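ApRick protease (Rickettsia conorii, PDB 5C9F) probably cleaves peptide bonds as a retropepsin-like aspartic endopeptidase, this chain being the C-terminal protease part of a longer, predicted membrane protein. Local coordinates at residues H20-N24 with D122-L126; K33-T38 with I103-M108; D42-K47 with I92-L98; L60-R64 with K74-I78. One frame throughout, in Å; residues are numbered along the deposited sequence.

Contact 1. Residues H20-N24 with D122-L126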
loop_
_atom_site.group_PDB
_atom_site.type_symbol
_atom_site.label_atom_id
_atom_site.label_comp_id
_atom_site.label_asym_id
_atom_site.label_seq_id
_atom_site.Cartn_x
_atom_site.Cartn_y
_atom_site.Cartn_z
ATOM N N HIS A 20 -20.714 -17.761 12.422
ATOM C CA HIS A 20 -20.330 -16.377 12.724
ATOM C C HIS A 20 -18.849 -16.101 12.512
ATOM O O HIS A 20 -18.054 -17.006 12.424
ATOM C CB HIS A 20 -20.696 -16.029 14.141
ATOM C CG HIS A 20 -22.144 -16.198 14.446
ATOM N ND1 HIS A 20 -23.125 -15.495 13.785
ATOM C CD2 HIS A 20 -22.787 -17.023 15.315
ATOM C CE1 HIS A 20 -24.311 -15.855 14.254
ATOM N NE2 HIS A 20 -24.134 -16.782 15.178
ATOM N N PHE A 21 -18.524 -14.828 12.287
ATOM C CA PHE A 21 -17.178 -14.400 12.259
ATOM C C PHE A 21 -16.827 -13.771 13.591
ATOM O O PHE A 21 -17.619 -12.948 14.144
ATOM C CB PHE A 21 -16.933 -13.348 11.153
ATOM C CG PHE A 21 -17.125 -13.850 9.781
ATOM C CD1 PHE A 21 -16.121 -14.566 9.143
ATOM C CD2 PHE A 21 -18.304 -13.609 9.105
ATOM C CE1 PHE A 21 -16.306 -15.031 7.871
ATOM C CE2 PHE A 21 -18.495 -14.076 7.814
ATOM C CZ PHE A 21 -17.493 -14.783 7.201
ATOM N N TYR A 22 -15.664 -14.144 14.126
ATOM C CA TYR A 22 -15.168 -13.537 15.338
ATOM C C TYR A 22 -13.852 -12.851 15.073
ATOM O O TYR A 22 -13.052 -13.318 14.275
ATOM C CB TYR A 22 -15.011 -14.604 16.465
ATOM C CG TYR A 22 -16.306 -15.317 16.798
ATOM C CD1 TYR A 22 -17.194 -14.804 17.739
ATOM C CD2 TYR A 22 -16.684 -16.425 16.126
ATOM C CE1 TYR A 22 -18.402 -15.423 18.014
ATOM C CE2 TYR A 22 -17.902 -17.057 16.415
ATOM C CZ TYR A 22 -18.739 -16.540 17.359
ATOM O OH TYR A 22 -19.914 -17.149 17.660
ATOM N N ILE A 23 -13.613 -11.763 15.809
ATOM C CA ILE A 23 -12.365 -11.009 15.701
ATOM C C ILE A 23 -11.899 -10.567 17.085
ATOM O O ILE A 23 -12.695 -10.106 17.883
ATOM C CB ILE A 23 -12.511 -9.656 14.957
ATOM C CG1 ILE A 23 -13.227 -9.790 13.646
ATOM C CG2 ILE A 23 -11.123 -9.099 14.708
ATOM C CD1 ILE A 23 -13.500 -8.412 13.055
ATOM N N ASN A 24 -10.625 -10.771 17.342
ATOM C CA ASN A 24 -9.971 -10.336 18.578
ATOM C C ASN A 24 -9.404 -8.944 18.326
ATOM O O ASN A 24 -8.784 -8.684 17.297
ATOM C CB ASN A 24 -8.849 -11.306 18.941
ATOM C CG ASN A 24 -9.373 -12.625 19.390
ATOM O OD1 ASN A 24 -10.323 -12.697 20.177
ATOM N ND2 ASN A 24 -8.811 -13.676 18.878
ATOM N N ASP A 122 -17.220 -17.785 3.136
ATOM C CA ASP A 122 -16.745 -18.182 4.484
ATOM C C ASP A 122 -15.508 -17.431 4.921
ATOM O O ASP A 122 -14.846 -17.855 5.859
ATOM C CB ASP A 122 -16.546 -19.691 4.631
ATOM C CG ASP A 122 -17.839 -20.436 4.491
ATOM O OD1 ASP A 122 -18.903 -19.851 4.831
ATOM O OD2 ASP A 122 -17.809 -21.578 4.013
ATOM N N LEU A 123 -15.209 -16.304 4.264
ATOM C CA LEU A 123 -14.071 -15.428 4.663
ATOM C C LEU A 123 -14.477 -13.998 4.833
ATOM O O LEU A 123 -15.285 -13.461 4.069
ATOM C CB LEU A 123 -13.006 -15.390 3.587
ATOM C CG LEU A 123 -12.268 -16.657 3.297
ATOM C CD1 LEU A 123 -11.319 -16.417 2.122
ATOM C CD2 LEU A 123 -11.529 -17.156 4.546
ATOM N N LEU A 124 -13.918 -13.378 5.867
ATOM C CA LEU A 124 -14.110 -11.948 6.106
ATOM C C LEU A 124 -12.747 -11.334 5.886
ATOM O O LEU A 124 -11.768 -11.778 6.482
ATOM C CB LEU A 124 -14.603 -11.735 7.525
ATOM C CG LEU A 124 -14.378 -10.356 8.216
ATOM C CD1 LEU A 124 -15.103 -9.301 7.475
ATOM C CD2 LEU A 124 -14.920 -10.414 9.631
ATOM N N ILE A 125 -12.689 -10.297 5.060
ATOM C CA ILE A 125 -11.429 -9.675 4.688
ATOM C C ILE A 125 -11.509 -8.178 5.013
ATOM O O ILE A 125 -12.403 -7.460 4.535
ATOM C CB ILE A 125 -11.114 -9.886 3.192
ATOM C CG1 ILE A 125 -11.085 -11.385 2.849
ATOM C CG2 ILE A 125 -9.804 -9.213 2.836
ATOM C CD1 ILE A 125 -12.181 -11.853 1.919
ATOM N N LEU A 126 -10.639 -7.748 5.915
ATOM C CA LEU A 126 -10.504 -6.322 6.263
ATOM C C LEU A 126 -9.169 -5.818 5.685
ATOM O O LEU A 126 -8.139 -6.411 5.936
ATOM C CB LEU A 126 -10.455 -6.149 7.722
ATOM C CG LEU A 126 -11.708 -6.706 8.448
ATOM C CD1 LEU A 126 -11.515 -6.661 9.936
ATOM C CD2 LEU A 126 -12.948 -5.935 8.082
#
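The ring of F21 lies against the backbone and the CB of L124. F21 CD1 comes within 3.6 Å of L124 CB. This carbon sits over one ring face, displaced toward the rim, in a CH-pi contact: L124 CB is 3.9 Å from the centroid of the F21 ring. Next to it, F21 CE1 is 3.5 Å from L124 N. The carbonyl O of D122 meets the same ring at its edge, 3.8 Å from F21 CE1. The CG of F21 stands beside its own backbone N (chi1 -65°), which turns the ring toward strand 123-131. The CD2 branch of L124 lies 3.9 Å from F21 CB.

Further along, I23 and L126 reach toward each other tip to tip, with I23 CD1 4.1 Å from L126 CD1. I23 CD1 is also 4.2 Å from L124 CD2. No hydrogen bond crosses between 20-24 and 122-126. Each strand is held by its own sheet instead: F21 and I23 pair with V36 and F34, and L124 pairs with I13. I119 and F117 of strand 116-120 add to the apolar packing. The D122 carboxylate forms a salt bridge with R15, outside the two segments. The contact thus joins the mixed sheet of the protease fold to the three-stranded sheet of the chain ends. Its chemistry is almost wholly apolar, so shape and burial hold the two sheets together here.

Contact 2. Residues K33-T38 with I103-M108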
loop_
_atom_site.group_PDB
_atom_site.type_symbol
_atom_site.label_atom_id
_atom_site.label_comp_id
_atom_site.label_asym_id
_atom_site.label_seq_id
_atom_site.Cartn_x
_atom_site.Cartn_y
_atom_site.Cartn_z
ATOM N N LYS A 33 -12.722 -10.355 22.568
ATOM C CA LYS A 33 -13.278 -11.116 21.478
ATOM C C LYS A 33 -14.627 -10.565 21.078
ATOM O O LYS A 33 -15.521 -10.440 21.888
ATOM C CB LYS A 33 -13.416 -12.575 21.881
ATOM C CG LYS A 33 -13.717 -13.457 20.675
ATOM C CD LYS A 33 -13.973 -14.884 21.114
ATOM C CE LYS A 33 -13.761 -15.857 19.976
ATOM N NZ LYS A 33 -14.167 -17.231 20.374
ATOM N N PHE A 34 -14.759 -10.201 19.813
ATOM C CA PHE A 34 -16.017 -9.702 19.266
ATOM C C PHE A 34 -16.583 -10.641 18.257
ATOM O O PHE A 34 -15.832 -11.311 17.516
ATOM C CB PHE A 34 -15.783 -8.389 18.520
ATOM C CG PHE A 34 -15.448 -7.262 19.404
ATOM C CD1 PHE A 34 -16.446 -6.605 20.087
ATOM C CD2 PHE A 34 -14.128 -6.878 19.609
ATOM C CE1 PHE A 34 -16.127 -5.570 20.981
ATOM C CE2 PHE A 34 -13.805 -5.820 20.457
ATOM C CZ PHE A 34 -14.800 -5.166 21.149
ATOM N N MET A 35 -17.903 -10.716 18.218
ATOM C CA MET A 35 -18.608 -11.277 17.095
ATOM C C MET A 35 -18.950 -10.143 16.128
ATOM O O MET A 35 -19.443 -9.098 16.552
ATOM C CB MET A 35 -19.879 -11.961 17.562
ATOM C CG MET A 35 -20.614 -12.716 16.444
ATOM S SD MET A 35 -22.009 -13.686 17.072
ATOM C CE MET A 35 -23.212 -12.417 17.185
ATOM N N VAL A 36 -18.655 -10.340 14.852
ATOM C CA VAL A 36 -19.072 -9.379 13.798
ATOM C C VAL A 36 -20.600 -9.452 13.576
ATOM O O VAL A 36 -21.164 -10.539 13.480
ATOM C CB VAL A 36 -18.364 -9.684 12.482
ATOM C CG1 VAL A 36 -18.880 -8.758 11.364
ATOM C CG2 VAL A 36 -16.870 -9.542 12.688
ATOM N N ASP A 37 -21.262 -8.297 13.627
ATOM C CA ASP A 37 -22.728 -8.186 13.438
ATOM C C ASP A 37 -23.008 -6.986 12.551
ATOM O O ASP A 37 -22.880 -5.844 13.012
ATOM C CB ASP A 37 -23.407 -8.002 14.789
ATOM C CG ASP A 37 -24.922 -8.128 14.708
ATOM O OD1 ASP A 37 -25.463 -8.195 13.585
ATOM O OD2 ASP A 37 -25.584 -8.161 15.777
ATOM N N THR A 38 -23.265 -7.232 11.257
ATOM C CA THR A 38 -23.565 -6.190 10.243
ATOM C C THR A 38 -24.913 -5.496 10.522
ATOM O O THR A 38 -25.124 -4.429 10.018
ATOM C CB THR A 38 -23.578 -6.752 8.785
ATOM O OG1 THR A 38 -24.426 -7.907 8.724
ATOM C CG2 THR A 38 -22.190 -7.121 8.317
ATOM N N ILE A 103 -21.818 -12.359 23.841
ATOM C CA ILE A 103 -20.503 -11.953 23.376
ATOM C C ILE A 103 -20.582 -10.550 22.820
ATOM O O ILE A 103 -21.609 -10.137 22.226
ATOM C CB ILE A 103 -19.982 -12.944 22.310
ATOM C CG1 ILE A 103 -18.544 -12.649 21.999
ATOM C CG2 ILE A 103 -20.826 -12.856 21.067
ATOM C CD1 ILE A 103 -17.813 -13.765 21.317
ATOM N N SER A 104 -19.508 -9.784 23.016
ATOM C CA SER A 104 -19.501 -8.442 22.546
ATOM C C SER A 104 -19.595 -8.398 21.047
ATOM O O SER A 104 -19.117 -9.321 20.371
ATOM C CB SER A 104 -18.248 -7.737 23.026
ATOM O OG SER A 104 -18.327 -7.578 24.404
ATOM N N LEU A 105 -20.168 -7.314 20.525
ATOM C CA LEU A 105 -20.457 -7.173 19.126
ATOM C C LEU A 105 -19.703 -6.029 18.543
ATOM O O LEU A 105 -19.725 -4.937 19.049
ATOM C CB LEU A 105 -21.972 -6.936 18.878
ATOM C CG LEU A 105 -22.940 -8.000 19.446
ATOM C CD1 LEU A 105 -24.390 -7.603 19.219
ATOM C CD2 LEU A 105 -22.665 -9.367 18.846
ATOM N N LEU A 106 -19.154 -6.270 17.374
ATOM C CA LEU A 106 -18.562 -5.239 16.577
ATOM C C LEU A 106 -19.506 -5.000 15.423
ATOM O O LEU A 106 -19.859 -5.920 14.669
ATOM C CB LEU A 106 -17.242 -5.823 16.031
ATOM C CG LEU A 106 -16.162 -4.874 15.578
ATOM C CD1 LEU A 106 -14.894 -5.700 15.369
ATOM C CD2 LEU A 106 -16.583 -4.240 14.294
ATOM N N GLY A 107 -19.844 -3.747 15.210
ATOM C CA GLY A 107 -20.900 -3.405 14.238
ATOM C C GLY A 107 -20.374 -2.571 13.098
ATOM O O GLY A 107 -19.145 -2.402 12.945
ATOM N N MET A 108 -21.309 -2.063 12.304
ATOM C CA MET A 108 -20.981 -1.366 11.073
ATOM C C MET A 108 -20.313 -0.069 11.308
ATOM O O MET A 108 -19.547 0.376 10.434
ATOM C CB MET A 108 -22.269 -1.123 10.237
ATOM C CG MET A 108 -22.838 -2.376 9.651
ATOM S SD MET A 108 -21.619 -3.121 8.522
ATOM C CE MET A 108 -21.297 -1.830 7.382
HETATM O O HOH W 1 -16.761 -10.676 24.219
#
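The psi-shaped substructure of aspartic proteases is built here, around D37 and T38, the first two residues of the family's Asp-Thr-Gly signature. Strand 104-106 runs parallel to strand 30-36, and on its other edge L105 bonds to A44. Three backbone hydrogen bonds join the pair. M35 N donates to S104 O (2.8 Å), L106 N to M35 O (3.0 Å) and D37 N to L106 O (3.0 Å). Before the first of these bonds, a water donates to K33 O and accepts from S104 N.

M35 and L105 lie side by side on one face of the sheet, pointing the same way. The M35 chain bends at its last torsion (chi3 81°), which brings M35 CE to 3.5 Å from L105 CD2. M35 CB also packs on I103 CG2 at 3.7 Å. On the opposite face F34 and L106 cross at about a right angle, with F34 CB 3.9 Å from L106 CB. The F34 ring extends past S104, where F34 CD1 is 3.6 Å from S104 CB. S104 OG is engaged elsewhere, by D49 and by the N of T46.

At the far end G107 CA makes a CA-H...O contact with D37 O, 3.4 Å long, just before helix 108-111. The D37 backbone is thus held at N by a hydrogen bond and at O by this weaker contact. Together they steady the main chain where it enters the signature, as in retropepsins.

Contact 3. Residues D42-K47 with I92-L98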
loop_
_atom_site.group_PDB
_atom_site.type_symbol
_atom_site.label_atom_id
_atom_site.label_comp_id
_atom_site.label_asym_id
_atom_site.label_seq_id
_atom_site.Cartn_x
_atom_site.Cartn_y
_atom_site.Cartn_z
ATOM N N ASP A 42 -23.064 0.670 16.662
ATOM C CA ASP A 42 -21.890 0.883 17.543
ATOM C C ASP A 42 -21.544 -0.419 18.200
ATOM O O ASP A 42 -22.279 -1.448 18.046
ATOM C CB ASP A 42 -22.110 2.062 18.534
ATOM C CG ASP A 42 -23.228 1.796 19.530
ATOM O OD1 ASP A 42 -24.272 1.255 19.156
ATOM O OD2 ASP A 42 -23.079 2.065 20.730
ATOM N N ILE A 43 -20.382 -0.450 18.836
ATOM C CA ILE A 43 -19.971 -1.642 19.568
ATOM C C ILE A 43 -20.889 -1.908 20.730
ATOM O O ILE A 43 -21.292 -0.964 21.473
ATOM C CB ILE A 43 -18.563 -1.499 20.067
ATOM C CG1 ILE A 43 -17.612 -1.709 18.894
ATOM C CG2 ILE A 43 -18.247 -2.501 21.180
ATOM C CD1 ILE A 43 -16.202 -1.368 19.219
ATOM N N ALA A 44 -21.237 -3.169 20.891
ATOM C CA ALA A 44 -22.006 -3.592 22.064
ATOM C C ALA A 44 -21.132 -4.455 22.969
ATOM O O ALA A 44 -20.690 -5.518 22.580
ATOM C CB ALA A 44 -23.237 -4.367 21.616
ATOM N N LEU A 45 -20.838 -3.977 24.162
ATOM C CA LEU A 45 -19.992 -4.718 25.071
ATOM C C LEU A 45 -20.827 -5.486 26.091
ATOM O O LEU A 45 -21.760 -4.943 26.668
ATOM C CB LEU A 45 -19.064 -3.768 25.839
ATOM C CG LEU A 45 -17.835 -3.119 25.307
ATOM C CD1 LEU A 45 -17.124 -2.433 26.466
ATOM C CD2 LEU A 45 -16.927 -4.173 24.681
ATOM N N THR A 46 -20.419 -6.702 26.389
ATOM C CA THR A 46 -21.024 -7.412 27.489
ATOM C C THR A 46 -20.678 -6.690 28.761
ATOM O O THR A 46 -19.668 -5.994 28.869
ATOM C CB THR A 46 -20.531 -8.884 27.612
ATOM O OG1 THR A 46 -19.116 -8.895 27.882
ATOM C CG2 THR A 46 -20.798 -9.646 26.329
ATOM N N LYS A 47 -21.504 -6.886 29.773
ATOM C CA LYS A 47 -21.150 -6.384 31.111
ATOM C C LYS A 47 -19.782 -6.878 31.585
ATOM O O LYS A 47 -18.925 -6.086 32.144
ATOM C CB LYS A 47 -22.248 -6.791 32.151
ATOM C CG LYS A 47 -23.583 -6.114 31.938
ATOM C CD LYS A 47 -24.459 -6.197 33.214
ATOM C CE LYS A 47 -24.614 -7.632 33.792
ATOM N NZ LYS A 47 -26.012 -8.039 34.199
ATOM N N ILE A 92 -13.979 5.295 19.823
ATOM C CA ILE A 92 -14.938 4.513 19.146
ATOM C C ILE A 92 -16.142 4.370 20.061
ATOM O O ILE A 92 -16.050 4.078 21.259
ATOM C CB ILE A 92 -14.374 3.118 18.829
ATOM C CG1 ILE A 92 -13.146 3.288 17.920
ATOM C CG2 ILE A 92 -15.463 2.182 18.254
ATOM C CD1 ILE A 92 -13.454 4.102 16.669
ATOM N N LYS A 93 -17.301 4.583 19.465
ATOM C CA LYS A 93 -18.570 4.569 20.217
ATOM C C LYS A 93 -18.945 3.155 20.569
ATOM O O LYS A 93 -18.877 2.239 19.733
ATOM C CB LYS A 93 -19.686 5.173 19.343
ATOM C CG LYS A 93 -20.688 6.055 20.065
ATOM C CD LYS A 93 -21.995 6.188 19.267
ATOM C CE LYS A 93 -23.060 6.970 20.024
ATOM N NZ LYS A 93 -22.818 8.441 19.981
ATOM N N GLY A 94 -19.499 3.004 21.769
ATOM C CA GLY A 94 -20.069 1.731 22.179
ATOM C C GLY A 94 -21.119 1.929 23.220
ATOM O O GLY A 94 -21.466 3.058 23.587
ATOM N N HIS A 95 -21.670 0.835 23.697
ATOM C CA HIS A 95 -22.581 0.900 24.787
ATOM C C HIS A 95 -22.527 -0.423 25.517
ATOM O O HIS A 95 -22.050 -1.418 24.987
ATOM C CB HIS A 95 -24.018 1.141 24.309
ATOM C CG HIS A 95 -24.556 0.026 23.459
ATOM N ND1 HIS A 95 -24.492 0.057 22.092
ATOM C CD2 HIS A 95 -25.209 -1.128 23.778
ATOM C CE1 HIS A 95 -25.073 -1.027 21.596
ATOM N NE2 HIS A 95 -25.510 -1.763 22.593
ATOM N N VAL A 96 -22.945 -0.398 26.769
ATOM C CA VAL A 96 -23.055 -1.631 27.561
ATOM C C VAL A 96 -24.469 -1.880 28.017
ATOM O O VAL A 96 -25.123 -0.986 28.581
ATOM C CB VAL A 96 -22.000 -1.729 28.687
ATOM C CG1 VAL A 96 -21.458 -0.402 29.107
ATOM C CG2 VAL A 96 -22.461 -2.584 29.822
ATOM N N GLY A 97 -24.943 -3.089 27.732
ATOM C CA GLY A 97 -26.271 -3.501 28.091
ATOM C C GLY A 97 -26.321 -3.958 29.568
ATOM O O GLY A 97 -25.322 -3.915 30.285
ATOM N N LEU A 98 -27.497 -4.379 30.012
ATOM C CA LEU A 98 -27.748 -4.823 31.402
ATOM C C LEU A 98 -27.610 -6.314 31.526
ATOM O O LEU A 98 -27.599 -6.849 32.628
ATOM C CB LEU A 98 -29.134 -4.378 31.876
ATOM C CG LEU A 98 -29.291 -2.893 32.228
ATOM C CD1 LEU A 98 -30.720 -2.537 32.621
ATOM C CD2 LEU A 98 -28.323 -2.554 33.371
#
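Matching first torsions bring D42 and H95 together: in both, CG stands between the backbone N and the carbonyl carbon (chi1 65° and 63°). D42 directly precedes strand 43-45, which runs parallel to strand 88-97, where H95 lies, in the retropepsin-like fold. H95 points to the same face of the sheet as A44, and its ring reaches the D42 carboxylate. H95 ND1 donates to D42 OD2 at 2.8 Å in a nearly straight bond. The acceptor lies close to the imidazole plane, but the donor comes to the syn side of D42 OD2 from 31° outside the carboxylate plane. The second carboxylate oxygen, D42 OD1, is bonded to Y66 OH, and the Y66 ring stacks on H95. The carboxylate would probably polarise the imidazole in this buried setting.

The backbones run in step beside this pair. I43 N bonds to K93 O (3.2 Å), H95 N to I43 O (2.9 Å) and L45 N to H95 O (2.9 Å). I43 points to the other face of the sheet, where I43 CD1 packs on I92 CG2 at 3.8 Å, and F34 and L80 also touch I43. K47 CG lies 3.3 Å from G97 O. G97 O is buried by this contact and has no polar partner in the model. The imidazole is covered on one face by A44, whose CA makes a CH-pi contact 4.1 Å from the centroid of the H95 ring.

Contact 4. Residues L60-R64 with K74-I78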
loop_
_atom_site.group_PDB
_atom_site.type_symbol
_atom_site.label_atom_id
_atom_site.label_comp_id
_atom_site.label_asym_id
_atom_site.label_seq_id
_atom_site.Cartn_x
_atom_site.Cartn_y
_atom_site.Cartn_z
ATOM N N LEU A 60 -22.218 4.033 35.442
ATOM C CA LEU A 60 -22.711 4.259 34.081
ATOM C C LEU A 60 -24.165 4.670 34.204
ATOM O O LEU A 60 -24.876 4.196 35.071
ATOM C CB LEU A 60 -22.613 3.009 33.281
ATOM C CG LEU A 60 -21.208 2.479 32.958
ATOM C CD1 LEU A 60 -21.341 1.179 32.190
ATOM C CD2 LEU A 60 -20.436 3.473 32.121
ATOM N N LYS A 61 -24.594 5.568 33.360
ATOM C CA LYS A 61 -26.007 5.909 33.327
ATOM C C LYS A 61 -26.597 5.237 32.071
ATOM O O LYS A 61 -26.115 5.431 30.963
ATOM C CB LYS A 61 -26.204 7.428 33.376
ATOM C CG LYS A 61 -25.200 8.239 32.577
ATOM C CD LYS A 61 -25.570 9.712 32.499
ATOM C CE LYS A 61 -24.444 10.525 31.879
ATOM N NZ LYS A 61 -24.619 11.976 32.148
ATOM N N TYR A 62 -27.632 4.446 32.292
ATOM C CA TYR A 62 -28.268 3.646 31.247
ATOM C C TYR A 62 -29.355 4.489 30.627
ATOM O O TYR A 62 -30.534 4.271 30.810
ATOM C CB TYR A 62 -28.790 2.329 31.822
ATOM C CG TYR A 62 -27.691 1.360 32.120
ATOM C CD1 TYR A 62 -26.830 1.545 33.197
ATOM C CD2 TYR A 62 -27.456 0.275 31.274
ATOM C CE1 TYR A 62 -25.778 0.652 33.424
ATOM C CE2 TYR A 62 -26.416 -0.622 31.493
ATOM C CZ TYR A 62 -25.581 -0.434 32.553
ATOM O OH TYR A 62 -24.585 -1.344 32.738
ATOM N N THR A 63 -28.925 5.467 29.844
ATOM C CA THR A 63 -29.844 6.432 29.268
ATOM C C THR A 63 -30.341 6.053 27.881
ATOM O O THR A 63 -31.274 6.673 27.384
ATOM C CB THR A 63 -29.150 7.791 29.147
ATOM O OG1 THR A 63 -27.914 7.633 28.439
ATOM C CG2 THR A 63 -28.896 8.359 30.529
ATOM N N ARG A 64 -29.709 5.066 27.250
ATOM C CA ARG A 64 -30.014 4.717 25.862
ATOM C C ARG A 64 -30.890 3.465 25.789
ATOM O O ARG A 64 -30.914 2.656 26.703
ATOM C CB ARG A 64 -28.738 4.576 25.015
ATOM C CG ARG A 64 -28.020 5.909 24.774
ATOM C CD ARG A 64 -28.753 6.757 23.724
ATOM N NE ARG A 64 -28.370 6.234 22.418
ATOM C CZ ARG A 64 -29.058 5.405 21.637
ATOM N NH1 ARG A 64 -30.302 5.017 21.930
ATOM N NH2 ARG A 64 -28.496 4.984 20.505
ATOM N N LYS A 74 -32.220 -1.552 27.599
ATOM C CA LYS A 74 -31.494 -0.369 28.100
ATOM C C LYS A 74 -29.964 -0.555 27.969
ATOM O O LYS A 74 -29.433 -1.654 28.155
ATOM C CB LYS A 74 -31.897 -0.069 29.560
ATOM C CG LYS A 74 -33.361 0.302 29.706
ATOM C CD LYS A 74 -33.675 1.558 28.934
ATOM C CE LYS A 74 -32.991 2.780 29.455
ATOM N NZ LYS A 74 -33.110 3.011 30.906
ATOM N N ALA A 75 -29.271 0.531 27.670
ATOM C CA ALA A 75 -27.822 0.558 27.609
ATOM C C ALA A 75 -27.195 1.890 28.042
ATOM O O ALA A 75 -27.823 2.961 27.946
ATOM C CB ALA A 75 -27.354 0.155 26.195
ATOM N N ALA A 76 -25.955 1.821 28.508
ATOM C CA ALA A 76 -25.158 3.002 28.842
ATOM C C ALA A 76 -24.190 3.241 27.709
ATOM O O ALA A 76 -23.425 2.339 27.324
ATOM C CB ALA A 76 -24.390 2.804 30.147
ATOM N N PRO A 77 -24.190 4.454 27.156
ATOM C CA PRO A 77 -23.224 4.782 26.116
ATOM C C PRO A 77 -21.839 4.953 26.695
ATOM O O PRO A 77 -21.720 5.444 27.790
ATOM C CB PRO A 77 -23.748 6.122 25.554
ATOM C CG PRO A 77 -24.580 6.686 26.640
ATOM C CD PRO A 77 -25.166 5.537 27.377
ATOM N N ILE A 78 -20.811 4.516 25.961
ATOM C CA ILE A 78 -19.426 4.682 26.349
ATOM C C ILE A 78 -18.632 5.066 25.126
ATOM O O ILE A 78 -19.088 4.902 24.002
ATOM C CB ILE A 78 -18.841 3.412 26.974
ATOM C CG1 ILE A 78 -19.007 2.215 26.013
ATOM C CG2 ILE A 78 -19.526 3.104 28.334
ATOM C CD1 ILE A 78 -18.261 0.988 26.425
#
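A76 CB is the tight centre of this contact. It sits over the middle of the Y62 ring, 3.9 Å from its centroid, in a CH-pi contact almost along the ring normal. The same methyl touches L60 CB at 3.6 Å. Beside it, the L60 side chain crosses that of I78 obliquely, with L60 CD2 3.9 Å from I78 CG2. V96 of the neighbouring strand packs on L60, Y62 and I78. Y62 CG stands beside its own backbone N (chi1 -74°), which places the ring over A76, with Y62 CD2 3.5 Å from A76 N. The backbone of R64 pairs regularly with A75, through R64 N to A75 O and A75 N to R64 O, both 2.9 Å.

The exposed side is looser, made by the side chains of K74, T63, R64 and P77. K74 coils back through three bent torsions, and its NZ donates to Y62 O at 2.9 Å. T63 OG1 only brushes P77 CD at 3.6 Å. The R64 side chain passes P77 at CG, then leads away.

Y62 is the centre of an inverse gamma turn, and T63 and R64 together face A75 in a classic beta bulge. The bulge lies at the start of the hairpin of strands 64-68 and 71-84, which probably corresponds to the flap of retropepsins.

From the N terminus, strand 2-14 comes before any of the four contacts. Contact 1 closes the largest loop, from 20-24 to the final strand. The other three lie inside it, each nested in the one before: contact 2, then contact 3, then contact 4. None cross. Contacts 1 and 2 meet where strands 22-27 and 30-36 pair. Contacts 2 and 3 meet where strand 43-45 lies beside strand 104-106, and contacts 3 and 4 where strand 71-84 pairs with strand 88-97. Contact 1 brings the last strand of the chain back to its early part. Contact 4 lies on the other side of the chain's centre, about 28 Å from contact 1 between centres.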